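Local coordinates for extracellular solute-binding protein (Bordetella parapertussis, PDB 3PU5) that probably serves as the periplasmic receptor of a transport system, capturing a small solute, perhaps a polyamine-like one, for uptake, at residues D69-R72 with L73-K77; V199-T203 with S204-A208; D222-K225 with G226-K229. All blocks are in the same frame, centred on the assembly; numbering follows the deposited sequence.

How the contacts relate
Contact 1 stands apart from the other two: its centre is 38 Å from that of contact 2 and 40 Å from that of contact 3, across the centre of the chain. This spread is consistent with the two-lobed build of a type II solute-binding protein, with helix 67-75 in one lobe and the ends of helices 197-204 and 214-223 in the other. Contacts 2 and 3 are neighbours, centres 12 Å apart, and they touch where Leu-202 CB meets Val-228 CG1 at 3.7 Å. All three lie at or near the C-terminal end of a helix, and none can be tied to the solute pocket.

Contact 1: residues D69-R72 with L73-K77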
loop_
_atom_site.group_PDB
_atom_site.type_symbol
_atom_site.label_atom_id
_atom_site.label_comp_id
_atom_site.label_asym_id
_atom_site.label_seq_id
_atom_site.Cartn_x
_atom_site.Cartn_y
_atom_site.Cartn_z
ATOM N N ASP A 69 5.903 3.490 10.748
ATOM C CA ASP A 69 6.205 4.635 11.589
ATOM C C ASP A 69 4.949 5.229 12.206
ATOM O O ASP A 69 4.985 5.698 13.348
ATOM C CB ASP A 69 6.998 5.666 10.799
ATOM C CG ASP A 69 8.386 5.179 10.488
ATOM O OD1 ASP A 69 9.197 5.082 11.437
ATOM O OD2 ASP A 69 8.650 4.854 9.310
HETATM N N MSE A 70 3.835 5.180 11.475
HETATM C CA MSE A 70 2.566 5.626 12.042
HETATM C C MSE A 70 2.205 4.789 13.260
HETATM O O MSE A 70 1.631 5.296 14.227
HETATM C CB MSE A 70 1.423 5.580 11.024
HETATM C CG MSE A 70 0.131 6.227 11.540
HETATM SE SE MSE A 70 0.336 8.175 11.738
HETATM C CE MSE A 70 0.589 8.621 9.840
ATOM N N TYR A 71 2.534 3.503 13.212
ATOM C CA TYR A 71 2.250 2.636 14.344
ATOM C C TYR A 71 3.019 3.116 15.574
ATOM O O TYR A 71 2.595 2.892 16.694
ATOM C CB TYR A 71 2.577 1.175 14.027
ATOM C CG TYR A 71 1.762 0.197 14.851
ATOM C CD1 TYR A 71 2.315 -0.452 15.954
ATOM C CD2 TYR A 71 0.433 -0.064 14.534
ATOM C CE1 TYR A 71 1.568 -1.343 16.715
ATOM C CE2 TYR A 71 -0.322 -0.951 15.286
ATOM C CZ TYR A 71 0.252 -1.586 16.376
ATOM O OH TYR A 71 -0.500 -2.468 17.130
ATOM N N ARG A 72 4.143 3.795 15.362
ATOM C CA ARG A 72 4.895 4.373 16.477
ATOM C C ARG A 72 4.057 5.424 17.208
ATOM O O ARG A 72 4.023 5.471 18.443
ATOM C CB ARG A 72 6.204 5.008 15.982
ATOM C CG ARG A 72 7.193 4.030 15.384
ATOM C CD ARG A 72 8.284 4.760 14.599
ATOM N NE ARG A 72 9.159 5.547 15.463
ATOM C CZ ARG A 72 10.125 6.344 15.018
ATOM N NH1 ARG A 72 10.338 6.467 13.713
ATOM N NH2 ARG A 72 10.883 7.020 15.876
ATOM N N LEU A 73 3.393 6.269 16.430
ATOM C CA LEU A 73 2.595 7.356 16.970
ATOM C C LEU A 73 1.338 6.827 17.636
ATOM O O LEU A 73 0.828 7.417 18.584
ATOM C CB LEU A 73 2.212 8.321 15.857
ATOM C CG LEU A 73 3.389 9.116 15.330
ATOM C CD1 LEU A 73 2.877 10.321 14.562
ATOM C CD2 LEU A 73 4.231 9.544 16.507
ATOM N N ILE A 74 0.831 5.717 17.117
ATOM C CA ILE A 74 -0.283 5.023 17.751
ATOM C C ILE A 74 0.109 4.553 19.142
ATOM O O ILE A 74 -0.614 4.777 20.110
ATOM C CB ILE A 74 -0.711 3.798 16.939
ATOM C CG1 ILE A 74 -1.544 4.239 15.744
ATOM C CG2 ILE A 74 -1.544 2.853 17.803
ATOM C CD1 ILE A 74 -2.862 4.835 16.155
ATOM N N ARG A 75 1.257 3.889 19.226
ATOM C CA ARG A 75 1.757 3.350 20.483
ATOM C C ARG A 75 2.072 4.450 21.499
ATOM O O ARG A 75 1.990 4.224 22.708
ATOM C CB ARG A 75 3.004 2.499 20.231
ATOM C CG ARG A 75 2.735 1.256 19.394
ATOM C CD ARG A 75 1.722 0.353 20.073
ATOM N NE ARG A 75 2.189 -0.079 21.390
ATOM C CZ ARG A 75 1.576 -0.991 22.142
ATOM N NH1 ARG A 75 0.464 -1.580 21.704
ATOM N NH2 ARG A 75 2.079 -1.318 23.329
ATOM N N ALA A 76 2.429 5.637 21.008
ATOM C CA ALA A 76 2.782 6.754 21.883
ATOM C C ALA A 76 1.638 7.757 22.104
ATOM O O ALA A 76 1.856 8.830 22.663
ATOM C CB ALA A 76 4.023 7.463 21.359
ATOM N N LYS A 77 0.435 7.405 21.658
ATOM C CA LYS A 77 -0.766 8.218 21.892
ATOM C C LYS A 77 -0.668 9.646 21.335
ATOM O O LYS A 77 -1.077 10.616 21.997
ATOM C CB LYS A 77 -1.100 8.277 23.389
ATOM C CG LYS A 77 -0.876 6.973 24.146
ATOM C CD LYS A 77 -1.772 5.840 23.652
ATOM C CE LYS A 77 -1.545 4.571 24.488
ATOM N NZ LYS A 77 -2.371 3.408 24.039
#
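Arg-75 N bonds back to Tyr-71 O at 3.0 Å, and one residue earlier Ile-74 N reaches Met-70 O at 3.0 Å, so 69-72 runs into 73-77 as a single alpha-helix. The next bond, Ala-76 N to Arg-72 O, is weak, because the chain is already leaving helical angles at Ala-76. Lys-77, with positive phi, then closes the helix as the C-prime residue of a Schellman motif: Lys-78 N turns back to Leu-73 O, and Lys-77 N reaches Ile-74 O at 3.2 Å. The side chains of Tyr-71 and Arg-75 lie side by side and point the same way. The arginine's aliphatic stem does the touching, with Tyr-71 CE1 3.8 Å from Arg-75 CD; the guanidinium lies beyond the ring and is not stacked on it. A chi1 of -154° sets the CD1/CE1 side of the tyrosine along this stem, which is itself bent at chi2 and chi3. Helix 67-75 follows strand 62-65 in one alpha/beta lobe, and Met-70 and Leu-73 lie against that strand, their SE and CD1 atoms meeting loosely at 4.4 Å. Leu-73 also rests on helix 44-53, and Tyr-71 touches Thr-305, Ala-306 and Ile-309 of helix 305-322. Arg-72, next to Leu-73, bends at chi3 and reaches back to Asp-69, three residues earlier; Arg-72 NH1 meets Asp-69 OD1 at 2.9 Å, a salt bridge that uses the anti side of the carboxylate and lies close to the guanidinium plane.

Contact 2: residues V199-T203 with S204-A208; sequences VVLLT and SGEGA
Leu-201 and Glu-206 cross obliquely where the chain doubles back after helix 197-204. The leucine branch CD2 is 3.7 Å from Glu-206 OE1, a plain van der Waals touch. Glu-206, extended beyond CG, holds its carboxylate on the exposed side, and both residues lean on Phe-189 of strand 188-192. Leu-202 goes the other way: its CD2 lies 3.5 Å from Ala-208 O, while the side chain packs on Phe-146 in the interior. Ser-204 sits over the helix end, its N bonded to Val-200 O at 2.9 Å. Its chi1 of 71° tucks OG between its own N and carbonyl carbon, 3.0 Å from both Val-200 O and Leu-201 O. Gly-205, with positive phi, ends the helix and bonds through its N to Leu-202 O at 3.2 Å. The closing bond is Gly-207 N to Leu-201 O, 2.9 Å and nearly straight at 168°, although the donor stands above the carbonyl plane. Leu-201 O and Leu-202 O thus find donors in the loop that leads to strand 209-213. Leu-202 O has a second one in Arg-118 NH2, whose positive charge probably offsets the negative end of the helix dipole.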
loop_
_atom_site.group_PDB
_atom_site.type_symbol
_atom_site.label_atom_id
_atom_site.label_comp_id
_atom_site.label_asym_id
_atom_site.label_seq_id
_atom_site.Cartn_x
_atom_site.Cartn_y
_atom_site.Cartn_z
ATOM N N VAL A 199 8.260 -4.509 -13.374
ATOM C CA VAL A 199 8.007 -4.012 -14.721
ATOM C C VAL A 199 9.258 -4.143 -15.608
ATOM O O VAL A 199 9.186 -4.663 -16.731
ATOM C CB VAL A 199 7.443 -2.577 -14.692
ATOM C CG1 VAL A 199 7.684 -1.857 -16.016
ATOM C CG2 VAL A 199 5.956 -2.617 -14.358
ATOM N N VAL A 200 10.403 -3.709 -15.087
ATOM C CA VAL A 200 11.668 -3.802 -15.824
ATOM C C VAL A 200 12.033 -5.250 -16.156
ATOM O O VAL A 200 12.385 -5.569 -17.297
ATOM C CB VAL A 200 12.820 -3.167 -15.037
ATOM C CG1 VAL A 200 14.162 -3.527 -15.669
ATOM C CG2 VAL A 200 12.641 -1.651 -14.973
ATOM N N LEU A 201 11.954 -6.130 -15.163
ATOM C CA LEU A 201 12.269 -7.543 -15.383
ATOM C C LEU A 201 11.359 -8.139 -16.459
ATOM O O LEU A 201 11.823 -8.866 -17.342
ATOM C CB LEU A 201 12.156 -8.337 -14.079
ATOM C CG LEU A 201 13.194 -8.025 -12.996
ATOM C CD1 LEU A 201 12.799 -8.637 -11.644
ATOM C CD2 LEU A 201 14.574 -8.490 -13.426
ATOM N N LEU A 202 10.067 -7.827 -16.384
ATOM C CA LEU A 202 9.101 -8.325 -17.364
ATOM C C LEU A 202 9.333 -7.738 -18.756
ATOM O O LEU A 202 9.369 -8.479 -19.734
ATOM C CB LEU A 202 7.656 -8.051 -16.918
ATOM C CG LEU A 202 7.204 -8.879 -15.709
ATOM C CD1 LEU A 202 5.851 -8.406 -15.206
ATOM C CD2 LEU A 202 7.189 -10.377 -16.023
ATOM N N THR A 203 9.486 -6.415 -18.833
ATOM C CA THR A 203 9.614 -5.732 -20.130
ATOM C C THR A 203 10.962 -5.948 -20.819
ATOM O O THR A 203 11.064 -5.838 -22.041
ATOM C CB THR A 203 9.337 -4.218 -20.031
ATOM O OG1 THR A 203 10.284 -3.610 -19.151
ATOM C CG2 THR A 203 7.933 -3.958 -19.522
ATOM N N SER A 204 11.988 -6.267 -20.036
ATOM C CA SER A 204 13.306 -6.554 -20.579
ATOM C C SER A 204 13.327 -7.941 -21.189
ATOM O O SER A 204 14.210 -8.267 -21.983
ATOM C CB SER A 204 14.371 -6.466 -19.485
ATOM O OG SER A 204 14.269 -7.543 -18.565
ATOM N N GLY A 205 12.348 -8.753 -20.799
ATOM C CA GLY A 205 12.288 -10.141 -21.208
ATOM C C GLY A 205 13.014 -11.080 -20.263
ATOM O O GLY A 205 12.955 -12.295 -20.438
ATOM N N GLU A 206 13.713 -10.538 -19.266
ATOM C CA GLU A 206 14.471 -11.395 -18.353
ATOM C C GLU A 206 13.545 -12.260 -17.491
ATOM O O GLU A 206 13.810 -13.444 -17.263
ATOM C CB GLU A 206 15.461 -10.604 -17.477
ATOM C CG GLU A 206 16.453 -11.528 -16.752
ATOM C CD GLU A 206 17.534 -10.808 -15.939
ATOM O OE1 GLU A 206 17.343 -9.635 -15.543
ATOM O OE2 GLU A 206 18.581 -11.441 -15.673
ATOM N N GLY A 207 12.449 -11.673 -17.029
ATOM C CA GLY A 207 11.520 -12.390 -16.179
ATOM C C GLY A 207 10.220 -12.693 -16.902
ATOM O O GLY A 207 9.845 -11.980 -17.837
ATOM N N ALA A 208 9.538 -13.757 -16.481
ATOM C CA ALA A 208 8.280 -14.146 -17.114
ATOM C C ALA A 208 7.088 -13.858 -16.210
ATOM O O ALA A 208 6.001 -13.556 -16.691
ATOM C CB ALA A 208 8.310 -15.626 -17.504
#

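Contact 3: residues D222-K225 with G226-K229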
loop_
_atom_site.group_PDB
_atom_site.type_symbol
_atom_site.label_atom_id
_atom_site.label_comp_id
_atom_site.label_asym_id
_atom_site.label_seq_id
_atom_site.Cartn_x
_atom_site.Cartn_y
_atom_site.Cartn_z
ATOM N N ASP A 222 -0.245 -0.287 -20.502
ATOM C CA ASP A 222 -0.801 0.727 -21.397
ATOM C C ASP A 222 0.248 1.250 -22.383
ATOM O O ASP A 222 -0.034 1.426 -23.564
ATOM C CB ASP A 222 -1.379 1.903 -20.603
ATOM C CG ASP A 222 -2.660 1.541 -19.845
ATOM O OD1 ASP A 222 -3.197 0.429 -20.042
ATOM O OD2 ASP A 222 -3.130 2.381 -19.053
ATOM N N SER A 223 1.452 1.500 -21.885
ATOM C CA SER A 223 2.485 2.127 -22.696
ATOM C C SER A 223 3.076 1.120 -23.663
ATOM O O SER A 223 3.787 1.467 -24.599
ATOM C CB SER A 223 3.591 2.657 -21.798
ATOM O OG SER A 223 4.338 1.579 -21.277
ATOM N N THR A 224 2.752 -0.142 -23.429
ATOM C CA THR A 224 3.421 -1.242 -24.078
ATOM C C THR A 224 2.401 -2.026 -24.902
ATOM O O THR A 224 2.698 -3.057 -25.481
ATOM C CB THR A 224 4.088 -2.108 -23.000
ATOM O OG1 THR A 224 5.416 -2.462 -23.396
ATOM C CG2 THR A 224 3.263 -3.328 -22.674
ATOM N N LYS A 225 1.183 -1.504 -24.951
ATOM C CA LYS A 225 0.105 -2.132 -25.703
ATOM C C LYS A 225 -0.077 -3.619 -25.370
ATOM O O LYS A 225 -0.251 -4.455 -26.261
ATOM C CB LYS A 225 0.279 -1.884 -27.210
ATOM C CG LYS A 225 -0.018 -0.422 -27.605
ATOM C CD LYS A 225 0.163 -0.147 -29.101
ATOM C CE LYS A 225 -0.831 -0.935 -29.961
ATOM N NZ LYS A 225 -2.254 -0.517 -29.772
ATOM N N GLY A 226 -0.032 -3.929 -24.074
ATOM C CA GLY A 226 -0.401 -5.244 -23.571
ATOM C C GLY A 226 0.714 -6.256 -23.371
ATOM O O GLY A 226 0.441 -7.431 -23.133
HETATM N N MSE A 227 1.970 -5.823 -23.445
HETATM C CA MSE A 227 3.087 -6.768 -23.355
HETATM C C MSE A 227 3.202 -7.384 -21.952
HETATM O O MSE A 227 3.717 -8.499 -21.778
HETATM C CB MSE A 227 4.388 -6.069 -23.738
HETATM C CG MSE A 227 5.486 -6.975 -24.249
HETATM SE SE MSE A 227 7.191 -5.992 -24.322
HETATM C CE MSE A 227 6.622 -4.398 -25.235
ATOM N N VAL A 228 2.732 -6.645 -20.951
ATOM C CA VAL A 228 2.665 -7.175 -19.592
ATOM C C VAL A 228 1.241 -7.041 -19.076
ATOM O O VAL A 228 0.500 -6.155 -19.511
ATOM C CB VAL A 228 3.624 -6.447 -18.633
ATOM C CG1 VAL A 228 5.057 -6.634 -19.081
ATOM C CG2 VAL A 228 3.268 -4.970 -18.545
ATOM N N LYS A 229 0.852 -7.935 -18.172
ATOM C CA LYS A 229 -0.477 -7.887 -17.593
ATOM C C LYS A 229 -0.397 -8.213 -16.110
ATOM O O LYS A 229 0.609 -8.762 -15.636
ATOM C CB LYS A 229 -1.427 -8.850 -18.309
ATOM C CG LYS A 229 -1.928 -8.331 -19.649
ATOM C CD LYS A 229 -3.206 -9.039 -20.064
ATOM C CE LYS A 229 -3.814 -8.413 -21.312
ATOM N NZ LYS A 229 -2.881 -8.437 -22.472
#
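The Asp-222 carboxylate, with both oxygens hydrogen-bonded and OD2 in a salt bridge with Arg-293 NH2, fixes the last turn of helix 214-223 just ahead of the place where Thr-224 meets Met-227. No hydrogen bond crosses between 222-225 and 226-229. Lys-225 is the first residue past the helix and combines positive phi (51°) with two bonds back into the last turn, a Schellman motif; the one from Lys-225 N to Asp-222 O is weak, at 3.5 Å. Gly-226 follows with phi positive again, a shape in which any CB would run into Lys-225 O. The chain then bends over Thr-224, the side chain that fills the inside of the turn. Thr-224 and Met-227, modelled as selenomethionine, cross at about a right angle, the threonine's OG1 and CG2 pointing at the flank of Met-227. The details are doubtful here. Thr-224 CG2 is only 2.9 Å from Met-227 N, Thr-224 OG1 is equally close to Met-227 CE, and chi1 of -135° is far from a staggered position, so the rotation of this side chain should not be leaned on. Val-228 turns inward to pack on Thr-203 and Ala-220, just before Lys-229 enters strand 229-231. The link between helix and strand probably owes its shape to the Schellman bonds, the two positive-phi residues and the burial of Val-228 more than to side-chain polar bonds.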